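Local coordinates for chloromuconate cycloisomerase (Rhodococcus opacus, PDB 4M0X), which belongs to the enolase superfamily, whose members pair an alpha+beta capping domain with a modified TIM barrel, here holding a manganese ion, at residues Ala311-Tyr314 and Gly315-Asp319; Arg280-Glu283 and Ile284-Ile287; Ile333-Val337 and Thr338-Lys342; Arg120-Val123 and Ser124-Leu127. All blocks are in the same frame, centred on the assembly; numbering follows the deposited sequence.

Contact 1 of 4, residues Ala311-Tyr314 and Gly315-Asp319; sequences AQLY and GTMPD
M317 and Y314 lie side by side and point the same way where helix 304-316 runs out. The thioether comes in obliquely to the ring: M317 SD stands 5.3 Å from the centroid of the Y314 ring and 64° off its normal, a Met-aromatic contact in which SD is 4.1 Å from Y314 CD1. L313 meets the same sulfur at a slant, its CG 4.1 Å from M317 SD. T316 points its hydroxyl back along the helix. With OG1 set between backbone N and carbonyl carbon (chi1 77°), T316 OG1 gives a 2.9 Å hydrogen bond to L313 O, in the carbonyl plane and on a lone pair. T316 N bonds to L313 O as well, at 2.7 Å, but from above that plane, and shares its hydrogen with Q312 O. Two donors thus grip the L313 carbonyl in the last turn, and M317 N adds weak bonds to L313 O and Y314 O before its own backbone leaves helical angles. Within the beta-alpha-beta unit of strand 294-297, helix 304-316 and strand 323-324, M317 packs on C295 of the first strand, Y314 OH bonds to A298 O, and L313 packs on L278 of helix 278-291.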
ATOM      1  N   ALA A 311     -10.688 -32.699 -21.212  1.00 26.14           N
ATOM      2  CA  ALA A 311     -11.222 -33.605 -20.195  1.00 27.19           C
ATOM      3  C   ALA A 311     -10.084 -34.291 -19.435  1.00 27.34           C
ATOM      4  O   ALA A 311     -10.125 -34.435 -18.206  1.00 27.99           O
ATOM      5  CB  ALA A 311     -12.163 -34.629 -20.816  1.00 25.81           C
ATOM      6  N   GLN A 312      -9.052 -34.686 -20.167  1.00 27.17           N
ATOM      7  CA  GLN A 312      -7.898 -35.304 -19.536  1.00 27.72           C
ATOM      8  C   GLN A 312      -7.178 -34.300 -18.628  1.00 26.64           C
ATOM      9  O   GLN A 312      -6.903 -34.600 -17.465  1.00 25.59           O
ATOM     10  CB  GLN A 312      -6.968 -35.930 -20.572  1.00 27.14           C
ATOM     11  CG  GLN A 312      -7.392 -37.331 -20.959  1.00 28.50           C
ATOM     12  CD  GLN A 312      -6.511 -37.951 -22.017  1.00 29.50           C
ATOM     13  OE1 GLN A 312      -5.286 -37.786 -22.006  1.00 31.91           O
ATOM     14  NE2 GLN A 312      -7.125 -38.674 -22.940  1.00 28.96           N
ATOM     15  N   LEU A 313      -6.892 -33.113 -19.153  1.00 26.62           N
ATOM     16  CA  LEU A 313      -6.330 -32.033 -18.338  1.00 27.33           C
ATOM     17  C   LEU A 313      -7.068 -31.924 -17.004  1.00 27.77           C
ATOM     18  O   LEU A 313      -6.472 -32.086 -15.922  1.00 25.22           O
ATOM     19  CB  LEU A 313      -6.409 -30.699 -19.084  1.00 27.27           C
ATOM     20  CG  LEU A 313      -6.026 -29.472 -18.261  1.00 28.68           C
ATOM     21  CD1 LEU A 313      -4.559 -29.548 -17.845  1.00 30.59           C
ATOM     22  CD2 LEU A 313      -6.276 -28.207 -19.056  1.00 27.20           C
ATOM     23  N   TYR A 314      -8.380 -31.675 -17.104  1.00 28.90           N
ATOM     24  CA  TYR A 314      -9.237 -31.446 -15.947  1.00 27.19           C
ATOM     25  C   TYR A 314      -9.196 -32.636 -14.997  1.00 27.27           C
ATOM     26  O   TYR A 314      -9.230 -32.461 -13.791  1.00 30.61           O
ATOM     27  CB  TYR A 314     -10.663 -31.129 -16.378  1.00 28.33           C
ATOM     28  CG  TYR A 314     -10.825 -29.978 -17.370  1.00 29.43           C
ATOM     29  CD1 TYR A 314      -9.758 -29.133 -17.675  1.00 29.21           C
ATOM     30  CD2 TYR A 314     -12.070 -29.704 -17.968  1.00 28.80           C
ATOM     31  CE1 TYR A 314      -9.905 -28.079 -18.565  1.00 29.11           C
ATOM     32  CE2 TYR A 314     -12.219 -28.639 -18.864  1.00 28.70           C
ATOM     33  CZ  TYR A 314     -11.126 -27.835 -19.160  1.00 29.76           C
ATOM     34  OH  TYR A 314     -11.218 -26.767 -20.039  1.00 30.66           O
ATOM     35  N   GLY A 315      -9.103 -33.843 -15.534  1.00 26.65           N
ATOM     36  CA  GLY A 315      -8.893 -35.016 -14.700  1.00 26.90           C
ATOM     37  C   GLY A 315      -7.513 -35.107 -14.025  1.00 28.36           C
ATOM     38  O   GLY A 315      -7.371 -35.795 -12.995  1.00 29.63           O
ATOM     39  N   THR A 316      -6.485 -34.465 -14.587  1.00 25.01           N
ATOM     40  CA  THR A 316      -5.203 -34.474 -13.903  1.00 25.07           C
ATOM     41  C   THR A 316      -5.177 -33.423 -12.810  1.00 25.39           C
ATOM     42  O   THR A 316      -4.379 -33.489 -11.914  1.00 26.29           O
ATOM     43  CB  THR A 316      -3.954 -34.279 -14.823  1.00 24.48           C
ATOM     44  OG1 THR A 316      -3.809 -32.911 -15.207  1.00 24.06           O
ATOM     45  CG2 THR A 316      -3.986 -35.163 -16.063  1.00 24.92           C
ATOM     46  N   MET A 317      -6.057 -32.439 -12.900  1.00 28.42           N
ATOM     47  CA  MET A 317      -5.972 -31.242 -12.063  1.00 27.06           C
ATOM     48  C   MET A 317      -6.377 -31.488 -10.615  1.00 27.19           C
ATOM     49  O   MET A 317      -7.301 -32.267 -10.353  1.00 27.12           O
ATOM     50  CB  MET A 317      -6.848 -30.167 -12.663  1.00 25.87           C
ATOM     51  CG  MET A 317      -6.122 -29.316 -13.672  1.00 25.04           C
ATOM     52  SD  MET A 317      -7.280 -28.260 -14.565  1.00 25.86           S
ATOM     53  CE  MET A 317      -7.910 -27.143 -13.327  1.00 22.70           C
ATOM     54  N   PRO A 318      -5.680 -30.824  -9.669  1.00 27.40           N
ATOM     55  CA  PRO A 318      -5.958 -31.099  -8.266  1.00 25.70           C
ATOM     56  C   PRO A 318      -7.270 -30.481  -7.817  1.00 26.64           C
ATOM     57  O   PRO A 318      -7.796 -30.868  -6.768  1.00 27.46           O
ATOM     58  CB  PRO A 318      -4.781 -30.443  -7.539  1.00 24.37           C
ATOM     59  CG  PRO A 318      -4.360 -29.321  -8.431  1.00 25.64           C
ATOM     60  CD  PRO A 318      -4.595 -29.827  -9.836  1.00 27.21           C
ATOM     61  N   ASP A 319      -7.800 -29.539  -8.597  1.00 26.48           N
ATOM     62  CA  ASP A 319      -8.959 -28.767  -8.155  1.00 27.41           C
ATOM     63  C   ASP A 319      -9.876 -28.402  -9.304  1.00 27.27           C
ATOM     64  O   ASP A 319      -9.451 -27.798 -10.277  1.00 25.64           O
ATOM     65  CB  ASP A 319      -8.512 -27.496  -7.409  1.00 28.79           C
ATOM     66  CG  ASP A 319      -9.686 -26.670  -6.880  1.00 31.49           C
ATOM     67  OD1 ASP A 319     -10.295 -25.888  -7.637  1.00 33.04           O
ATOM     68  OD2 ASP A 319     -10.014 -26.796  -5.684  1.00 34.62           O
TER

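Contact 2 of 4, residues Arg280-Glu283 and Ile284-Ile287; sequences RARE and IAAI
R280-E283 and I284-I287 are successive turns of helix 278-291, and they meet through i to i+4 contacts within one of the helices flanking the TIM barrel of the enolase-type C-terminal domain. Four regular backbone hydrogen bonds join them, from I284 N to R280 O (2.9 Å) through to I287 N to E283 O (3.0 Å). I284 turns inward, onto F268 and I270 of strand 267-270, and its CG1 lies 3.6 Å from R280 O. I287 lies along the turn above it: CG1 anti to the carbonyl carbon (chi1 -76°) brings CD1 to 3.5 Å from E283 O. The outward side is charged and belongs to a subunit interface. There E283 and A286 pack on A286 and E283 of a second subunit, and R280 NH2 makes a salt bridge to E289 of that subunit. R280 also holds E283 in its own chain. The glutamate is extended beyond CG, and R280 NH1 meets E283 OE2 on its syn lone pair at 2.8 Å, with the oxygen in the guanidinium plane; the guanidinium thus joins carboxylates of both subunits. R282 bends at chi2 and chi3 and folds forward over the next turn. The edge of its guanidinium faces A285 C, while R282 NH2 comes to 3.9 Å from A286 CA.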
ATOM      1  N   ARG A 280       0.619 -24.547 -20.718  1.00 27.81           N
ATOM      2  CA  ARG A 280       0.255 -23.232 -20.162  1.00 28.38           C
ATOM      3  C   ARG A 280      -1.011 -23.300 -19.326  1.00 28.76           C
ATOM      4  O   ARG A 280      -1.022 -22.821 -18.194  1.00 27.92           O
ATOM      5  CB  ARG A 280       0.108 -22.172 -21.251  1.00 27.71           C
ATOM      6  CG  ARG A 280       1.386 -21.879 -22.004  1.00 28.33           C
ATOM      7  CD  ARG A 280       2.429 -21.331 -21.049  1.00 30.88           C
ATOM      8  NE  ARG A 280       3.546 -20.723 -21.761  1.00 33.03           N
ATOM      9  CZ  ARG A 280       4.718 -20.399 -21.205  1.00 34.23           C
ATOM     10  NH1 ARG A 280       4.946 -20.612 -19.905  1.00 32.77           N
ATOM     11  NH2 ARG A 280       5.675 -19.865 -21.961  1.00 32.22           N
ATOM     12  N   ALA A 281      -2.058 -23.941 -19.860  1.00 28.82           N
ATOM     13  CA  ALA A 281      -3.270 -24.189 -19.062  1.00 26.51           C
ATOM     14  C   ALA A 281      -2.955 -24.827 -17.701  1.00 27.21           C
ATOM     15  O   ALA A 281      -3.448 -24.314 -16.696  1.00 29.55           O
ATOM     16  CB  ALA A 281      -4.310 -24.988 -19.831  1.00 24.92           C
ATOM     17  N   ARG A 282      -2.148 -25.901 -17.630  1.00 24.49           N
ATOM     18  CA  ARG A 282      -1.794 -26.436 -16.311  1.00 25.72           C
ATOM     19  C   ARG A 282      -1.059 -25.419 -15.459  1.00 27.18           C
ATOM     20  O   ARG A 282      -1.296 -25.350 -14.249  1.00 29.86           O
ATOM     21  CB  ARG A 282      -0.996 -27.750 -16.334  1.00 25.33           C
ATOM     22  CG  ARG A 282      -1.746 -28.936 -15.744  1.00 25.79           C
ATOM     23  CD  ARG A 282      -1.313 -29.468 -14.378  1.00 24.60           C
ATOM     24  NE  ARG A 282      -1.628 -28.620 -13.221  1.00 25.76           N
ATOM     25  CZ  ARG A 282      -1.487 -29.043 -11.958  1.00 26.56           C
ATOM     26  NH1 ARG A 282      -1.068 -30.280 -11.716  1.00 24.31           N
ATOM     27  NH2 ARG A 282      -1.775 -28.255 -10.928  1.00 28.89           N
ATOM     28  N   GLU A 283      -0.179 -24.638 -16.076  1.00 26.32           N
ATOM     29  CA  GLU A 283       0.615 -23.702 -15.311  1.00 25.45           C
ATOM     30  C   GLU A 283      -0.317 -22.709 -14.638  1.00 23.70           C
ATOM     31  O   GLU A 283      -0.164 -22.441 -13.457  1.00 24.51           O
ATOM     32  CB  GLU A 283       1.696 -23.017 -16.166  1.00 27.54           C
ATOM     33  CG  GLU A 283       2.913 -23.910 -16.447  1.00 31.11           C
ATOM     34  CD  GLU A 283       3.954 -23.275 -17.395  1.00 34.92           C
ATOM     35  OE1 GLU A 283       5.097 -23.825 -17.547  1.00 31.59           O
ATOM     36  OE2 GLU A 283       3.632 -22.206 -17.983  1.00 36.60           O
ATOM     37  N   ILE A 284      -1.303 -22.194 -15.372  1.00 22.05           N
ATOM     38  CA  ILE A 284      -2.328 -21.306 -14.798  1.00 20.08           C
ATOM     39  C   ILE A 284      -3.039 -21.967 -13.620  1.00 20.40           C
ATOM     40  O   ILE A 284      -3.282 -21.343 -12.586  1.00 20.66           O
ATOM     41  CB  ILE A 284      -3.338 -20.803 -15.852  1.00 18.45           C
ATOM     42  CG1 ILE A 284      -2.635 -19.925 -16.885  1.00 17.97           C
ATOM     43  CG2 ILE A 284      -4.470 -20.006 -15.231  1.00 16.88           C
ATOM     44  CD1 ILE A 284      -3.473 -19.670 -18.120  1.00 17.80           C
ATOM     45  N   ALA A 285      -3.313 -23.246 -13.747  1.00 20.53           N
ATOM     46  CA  ALA A 285      -3.983 -23.933 -12.679  1.00 22.40           C
ATOM     47  C   ALA A 285      -3.007 -24.111 -11.514  1.00 23.31           C
ATOM     48  O   ALA A 285      -3.407 -24.040 -10.342  1.00 27.44           O
ATOM     49  CB  ALA A 285      -4.538 -25.271 -13.163  1.00 22.32           C
ATOM     50  N   ALA A 286      -1.732 -24.321 -11.822  1.00 21.71           N
ATOM     51  CA  ALA A 286      -0.723 -24.456 -10.780  1.00 20.71           C
ATOM     52  C   ALA A 286      -0.657 -23.183  -9.923  1.00 20.53           C
ATOM     53  O   ALA A 286      -0.481 -23.258  -8.698  1.00 19.97           O
ATOM     54  CB  ALA A 286       0.634 -24.767 -11.388  1.00 20.69           C
ATOM     55  N   ILE A 287      -0.794 -22.032 -10.586  1.00 20.81           N
ATOM     56  CA  ILE A 287      -0.856 -20.725  -9.940  1.00 21.40           C
ATOM     57  C   ILE A 287      -2.124 -20.579  -9.087  1.00 21.70           C
ATOM     58  O   ILE A 287      -2.036 -20.107  -7.944  1.00 22.58           O
ATOM     59  CB  ILE A 287      -0.709 -19.553 -10.949  1.00 21.39           C
ATOM     60  CG1 ILE A 287       0.745 -19.413 -11.373  1.00 21.76           C
ATOM     61  CG2 ILE A 287      -1.095 -18.213 -10.315  1.00 20.77           C
ATOM     62  CD1 ILE A 287       0.927 -19.151 -12.850  1.00 22.41           C
TER

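Contact 3 of 4, residues Ile333-Val337 and Thr338-Lys342; sequences IDEVV and TEPLK
E335 meets P340 through a kinked chain: CG sits anti to the carbonyl carbon (chi1 -55°), and a bend at chi2 (-143°) then brings the carboxylate against the CB corner of the proline. The two side chains cross at a slant, with E335 OE2 3.3 Å from P340 CB and E335 CD 3.9 Å from the same carbon. V337 makes the other contact. Its chi1 of -69° places CG2 between backbone N and carbonyl carbon, which lays this methyl against the peptide ahead of the proline, 3.7 Å from E339 O and 3.8 Å from P340 N. No hydrogen bond links 333-337 to 338-342; what passes between them is van der Waals packing. Polar groups look elsewhere: E335 OE1 accepts from S304 N at the start of helix 304-316, a position where the helix dipole would probably favour a charged carboxylate, and L341 N bonds to S304 OG. D334 OD1 accepts E335 N at 2.6 Å from the anti side and makes a salt bridge to R364. V337 rests on S304 and V305, and V336 on V13 of strand 5-17. This stretch without regular helix or strand belongs to the long connection that leaves the final parallel barrel strand, 323-324, and passes strand 5-17 of the capping domain before reaching strand 347-349.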
ATOM      1  N   ILE A 333     -24.437 -32.570 -33.244  1.00 35.61           N
ATOM      2  CA  ILE A 333     -25.060 -33.777 -33.812  1.00 33.57           C
ATOM      3  C   ILE A 333     -24.079 -34.642 -34.575  1.00 33.07           C
ATOM      4  O   ILE A 333     -24.333 -35.826 -34.741  1.00 38.74           O
ATOM      5  CB  ILE A 333     -26.376 -33.581 -34.619  1.00 33.81           C
ATOM      6  CG1 ILE A 333     -26.233 -32.541 -35.705  1.00 36.80           C
ATOM      7  CG2 ILE A 333     -27.532 -33.200 -33.705  1.00 33.86           C
ATOM      8  CD1 ILE A 333     -27.010 -31.265 -35.411  1.00 39.21           C
ATOM      9  N   ASP A 334     -22.946 -34.095 -34.982  1.00 30.93           N
ATOM     10  CA  ASP A 334     -21.894 -34.908 -35.582  1.00 31.73           C
ATOM     11  C   ASP A 334     -20.517 -34.256 -35.412  1.00 30.23           C
ATOM     12  O   ASP A 334     -20.432 -33.082 -35.086  1.00 29.27           O
ATOM     13  CB  ASP A 334     -22.193 -35.140 -37.054  1.00 35.95           C
ATOM     14  CG  ASP A 334     -21.536 -36.397 -37.614  1.00 39.71           C
ATOM     15  OD1 ASP A 334     -20.532 -36.912 -37.068  1.00 37.83           O
ATOM     16  OD2 ASP A 334     -22.029 -36.859 -38.659  1.00 45.02           O
ATOM     17  N   GLU A 335     -19.453 -35.026 -35.639  1.00 28.21           N
ATOM     18  CA  GLU A 335     -18.091 -34.652 -35.249  1.00 29.27           C
ATOM     19  C   GLU A 335     -17.043 -35.158 -36.244  1.00 28.44           C
ATOM     20  O   GLU A 335     -17.390 -35.807 -37.213  1.00 28.06           O
ATOM     21  CB  GLU A 335     -17.784 -35.166 -33.837  1.00 28.13           C
ATOM     22  CG  GLU A 335     -18.792 -34.699 -32.794  1.00 30.27           C
ATOM     23  CD  GLU A 335     -18.180 -34.379 -31.418  1.00 32.87           C
ATOM     24  OE1 GLU A 335     -17.012 -33.844 -31.378  1.00 30.51           O
ATOM     25  OE2 GLU A 335     -18.890 -34.655 -30.389  1.00 28.41           O
ATOM     26  N   VAL A 336     -15.769 -34.835 -36.042  1.00 27.95           N
ATOM     27  CA  VAL A 336     -14.726 -35.456 -36.887  1.00 27.18           C
ATOM     28  C   VAL A 336     -13.980 -36.583 -36.158  1.00 28.65           C
ATOM     29  O   VAL A 336     -12.947 -37.042 -36.605  1.00 30.67           O
ATOM     30  CB  VAL A 336     -13.778 -34.450 -37.607  1.00 25.09           C
ATOM     31  CG1 VAL A 336     -14.585 -33.469 -38.436  1.00 24.93           C
ATOM     32  CG2 VAL A 336     -12.863 -33.705 -36.645  1.00 22.99           C
ATOM     33  N   VAL A 337     -14.527 -37.059 -35.049  1.00 29.91           N
ATOM     34  CA  VAL A 337     -13.906 -38.201 -34.368  1.00 29.08           C
ATOM     35  C   VAL A 337     -14.701 -39.471 -34.584  1.00 27.50           C
ATOM     36  O   VAL A 337     -15.843 -39.420 -34.979  1.00 29.14           O
ATOM     37  CB  VAL A 337     -13.603 -37.953 -32.866  1.00 28.57           C
ATOM     38  CG1 VAL A 337     -12.487 -36.925 -32.739  1.00 29.20           C
ATOM     39  CG2 VAL A 337     -14.829 -37.533 -32.081  1.00 26.31           C
ATOM     40  N   THR A 338     -14.078 -40.610 -34.356  1.00 26.07           N
ATOM     41  CA  THR A 338     -14.800 -41.850 -34.435  1.00 27.81           C
ATOM     42  C   THR A 338     -15.723 -42.095 -33.214  1.00 31.74           C
ATOM     43  O   THR A 338     -16.717 -42.771 -33.337  1.00 31.07           O
ATOM     44  CB  THR A 338     -13.842 -43.031 -34.623  1.00 24.92           C
ATOM     45  OG1 THR A 338     -12.862 -43.015 -33.583  1.00 23.25           O
ATOM     46  CG2 THR A 338     -13.172 -42.939 -35.960  1.00 23.34           C
ATOM     47  N   GLU A 339     -15.368 -41.545 -32.051  1.00 38.46           N
ATOM     48  CA  GLU A 339     -16.106 -41.719 -30.805  1.00 42.12           C
ATOM     49  C   GLU A 339     -16.082 -40.415 -30.015  1.00 42.02           C
ATOM     50  O   GLU A 339     -15.062 -40.078 -29.413  1.00 42.29           O
ATOM     51  CB  GLU A 339     -15.484 -42.826 -29.963  1.00 49.35           C
ATOM     52  CG  GLU A 339     -15.738 -44.220 -30.503  1.00 59.60           C
ATOM     53  CD  GLU A 339     -14.803 -45.259 -29.914  1.00 70.80           C
ATOM     54  OE1 GLU A 339     -14.510 -45.192 -28.688  1.00 80.06           O
ATOM     55  OE2 GLU A 339     -14.369 -46.151 -30.685  1.00 68.94           O
ATOM     56  N   PRO A 340     -17.203 -39.665 -30.023  1.00 39.55           N
ATOM     57  CA  PRO A 340     -17.306 -38.403 -29.294  1.00 36.83           C
ATOM     58  C   PRO A 340     -17.268 -38.625 -27.783  1.00 34.68           C
ATOM     59  O   PRO A 340     -17.195 -39.768 -27.338  1.00 38.36           O
ATOM     60  CB  PRO A 340     -18.674 -37.876 -29.737  1.00 39.34           C
ATOM     61  CG  PRO A 340     -19.463 -39.105 -30.060  1.00 39.56           C
ATOM     62  CD  PRO A 340     -18.442 -39.956 -30.766  1.00 39.89           C
ATOM     63  N   LEU A 341     -17.301 -37.562 -26.994  1.00 30.52           N
ATOM     64  CA  LEU A 341     -17.226 -37.721 -25.553  1.00 28.60           C
ATOM     65  C   LEU A 341     -18.481 -38.431 -25.048  1.00 30.35           C
ATOM     66  O   LEU A 341     -19.598 -38.191 -25.540  1.00 28.69           O
ATOM     67  CB  LEU A 341     -17.049 -36.361 -24.867  1.00 27.36           C
ATOM     68  CG  LEU A 341     -15.826 -35.476 -25.196  1.00 26.61           C
ATOM     69  CD1 LEU A 341     -15.916 -34.166 -24.434  1.00 24.42           C
ATOM     70  CD2 LEU A 341     -14.493 -36.161 -24.923  1.00 25.35           C
ATOM     71  N   LYS A 342     -18.315 -39.316 -24.070  1.00 30.81           N
ATOM     72  CA  LYS A 342     -19.473 -40.024 -23.565  1.00 32.58           C
ATOM     73  C   LYS A 342     -19.987 -39.344 -22.294  1.00 32.73           C
ATOM     74  O   LYS A 342     -19.212 -39.012 -21.406  1.00 35.84           O
ATOM     75  CB  LYS A 342     -19.135 -41.516 -23.404  1.00 35.09           C
ATOM     76  CG  LYS A 342     -20.223 -42.455 -22.865  1.00 41.07           C
ATOM     77  CD  LYS A 342     -21.474 -42.640 -23.726  1.00 45.22           C
ATOM     78  CE  LYS A 342     -22.387 -43.685 -23.070  1.00 49.90           C
ATOM     79  NZ  LYS A 342     -23.844 -43.359 -23.123  1.00 47.07           N
TER

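Contact 4 of 4, residues Arg120-Val123 and Ser124-Leu127; sequences RIPV and SDLL
I121 and L126 make the closest apolar contact between 120-123 and 124-127, their branch ends crossing with I121 CD1 3.4 Å from L126 CD2. The isoleucine turns its CD1 toward L126, with CG1 between backbone N and carbonyl carbon (chi1 47°). V123 forms the second apolar pair: its CG1, anti to the backbone N, comes to 3.9 Å from L127 CD1. Carbon-to-oxygen packing gathers round I121 and P122. D125 lays its carboxylate across both residues: OD2 is 3.5 Å from I121 CG2, and OD1 is 3.7 Å from P122 CG. D125 OD2 also has a long, weak ion pair with R115 of a second subunit. S124 OG lies 3.5 Å from P122 CB, beside the same pyrrolidine ring. This is the tight link between two helices of the N-terminal capping domain: R120, with positive phi (64°), is the C-prime residue of the Schellman motif that ends helix 101-118, and the short, weakly bonded helix 123-126 follows almost at once. Among backbone hydrogen bonds, D125 N donates to P122 O at 2.8 Å from 46° above the carbonyl plane. L127 N to V123 O is less certain. Partners beyond the segments are of two kinds. Toward the barrel domain, S124 N donates to Q312 OE1 of helix 304-316, and V123 packs on I309. Toward the second subunit, L126 meets L126 of that chain and I121 touches its S119.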
ATOM      1  N   ARG A 120       1.638 -44.786 -27.005  1.00 35.29           N
ATOM      2  CA  ARG A 120       0.502 -45.690 -26.753  1.00 33.61           C
ATOM      3  C   ARG A 120      -0.131 -45.493 -25.368  1.00 35.17           C
ATOM      4  O   ARG A 120      -0.554 -46.459 -24.757  1.00 35.43           O
ATOM      5  N   ILE A 121      -0.172 -44.247 -24.878  1.00 34.97           N
ATOM      6  CA  ILE A 121      -0.845 -43.887 -23.608  1.00 35.55           C
ATOM      7  C   ILE A 121      -1.662 -42.597 -23.665  1.00 32.45           C
ATOM      8  O   ILE A 121      -1.431 -41.761 -24.522  1.00 31.34           O
ATOM      9  CB  ILE A 121       0.143 -43.712 -22.433  1.00 36.53           C
ATOM     10  CG1 ILE A 121       1.332 -42.846 -22.874  1.00 35.36           C
ATOM     11  CG2 ILE A 121       0.477 -45.074 -21.832  1.00 35.91           C
ATOM     12  CD1 ILE A 121       2.451 -42.754 -21.870  1.00 35.91           C
ATOM     13  N   PRO A 122      -2.606 -42.424 -22.724  1.00 30.02           N
ATOM     14  CA  PRO A 122      -3.353 -41.168 -22.655  1.00 29.86           C
ATOM     15  C   PRO A 122      -2.480 -39.986 -22.203  1.00 30.16           C
ATOM     16  O   PRO A 122      -1.626 -40.150 -21.331  1.00 31.89           O
ATOM     17  CB  PRO A 122      -4.467 -41.468 -21.638  1.00 28.68           C
ATOM     18  CG  PRO A 122      -3.956 -42.587 -20.826  1.00 29.60           C
ATOM     19  CD  PRO A 122      -3.079 -43.408 -21.737  1.00 29.47           C
ATOM     20  N   VAL A 123      -2.670 -38.807 -22.790  1.00 29.20           N
ATOM     21  CA  VAL A 123      -1.831 -37.671 -22.426  1.00 30.26           C
ATOM     22  C   VAL A 123      -1.837 -37.506 -20.906  1.00 31.90           C
ATOM     23  O   VAL A 123      -0.777 -37.326 -20.307  1.00 31.54           O
ATOM     24  CB  VAL A 123      -2.256 -36.357 -23.118  1.00 31.60           C
ATOM     25  CG1 VAL A 123      -1.397 -35.207 -22.613  1.00 30.65           C
ATOM     26  CG2 VAL A 123      -2.147 -36.480 -24.640  1.00 31.18           C
ATOM     27  N   SER A 124      -3.022 -37.619 -20.291  1.00 30.90           N
ATOM     28  CA  SER A 124      -3.160 -37.615 -18.827  1.00 30.20           C
ATOM     29  C   SER A 124      -2.086 -38.370 -18.045  1.00 29.38           C
ATOM     30  O   SER A 124      -1.767 -37.968 -16.942  1.00 29.90           O
ATOM     31  CB  SER A 124      -4.549 -38.076 -18.396  1.00 33.16           C
ATOM     32  OG  SER A 124      -4.854 -39.362 -18.904  1.00 36.13           O
ATOM     33  N   ASP A 125      -1.532 -39.447 -18.602  1.00 31.74           N
ATOM     34  CA  ASP A 125      -0.307 -40.069 -18.046  1.00 33.77           C
ATOM     35  C   ASP A 125       0.887 -39.140 -18.095  1.00 33.76           C
ATOM     36  O   ASP A 125       1.508 -38.883 -17.076  1.00 34.43           O
ATOM     37  CB  ASP A 125       0.096 -41.343 -18.765  1.00 32.91           C
ATOM     38  CG  ASP A 125      -0.787 -42.502 -18.429  1.00 35.12           C
ATOM     39  OD1 ASP A 125      -1.860 -42.298 -17.815  1.00 33.07           O
ATOM     40  OD2 ASP A 125      -0.394 -43.632 -18.802  1.00 40.17           O
ATOM     41  N   LEU A 126       1.208 -38.632 -19.273  1.00 33.79           N
ATOM     42  CA  LEU A 126       2.357 -37.756 -19.409  1.00 35.38           C
ATOM     43  C   LEU A 126       2.288 -36.669 -18.355  1.00 38.38           C
ATOM     44  O   LEU A 126       3.329 -36.208 -17.879  1.00 46.45           O
ATOM     45  CB  LEU A 126       2.455 -37.175 -20.822  1.00 34.48           C
ATOM     46  CG  LEU A 126       2.331 -38.253 -21.919  1.00 35.06           C
ATOM     47  CD1 LEU A 126       2.600 -37.698 -23.304  1.00 36.98           C
ATOM     48  CD2 LEU A 126       3.226 -39.462 -21.686  1.00 33.96           C
ATOM     49  N   LEU A 127       1.073 -36.317 -17.937  1.00 35.92           N
ATOM     50  CA  LEU A 127       0.864 -35.246 -16.960  1.00 35.48           C
ATOM     51  C   LEU A 127       1.018 -35.638 -15.479  1.00 34.81           C
ATOM     52  O   LEU A 127       1.035 -34.781 -14.601  1.00 33.16           O
ATOM     53  CB  LEU A 127      -0.504 -34.601 -17.183  1.00 37.95           C
ATOM     54  CG  LEU A 127      -0.480 -33.277 -17.957  1.00 41.98           C
ATOM     55  CD1 LEU A 127       0.036 -33.455 -19.381  1.00 43.72           C
ATOM     56  CD2 LEU A 127      -1.853 -32.621 -17.963  1.00 43.95           C
TER

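Along the chain the contacts come in the order 4, 2, 1, 3. Each joins adjoining segments, so none closes a long loop, and none nests in or crosses another. Contact 4, in the capping domain, meets contact 1 of the barrel domain, where L127 CD2 lies 3.4 Å from T316 OG1. Contact 1 in turn packs on contact 2, with P318 CD 3.4 Å from R282 NH2 and L313 CD1 3.6 Å from R282 CG, pairing helices 304-316 and 278-291. Contacts 2 and 4 both also touch a second subunit. Contact 3 stands apart, its nearest atoms about 5 Å from contact 1, at the opposite end of helix 304-316.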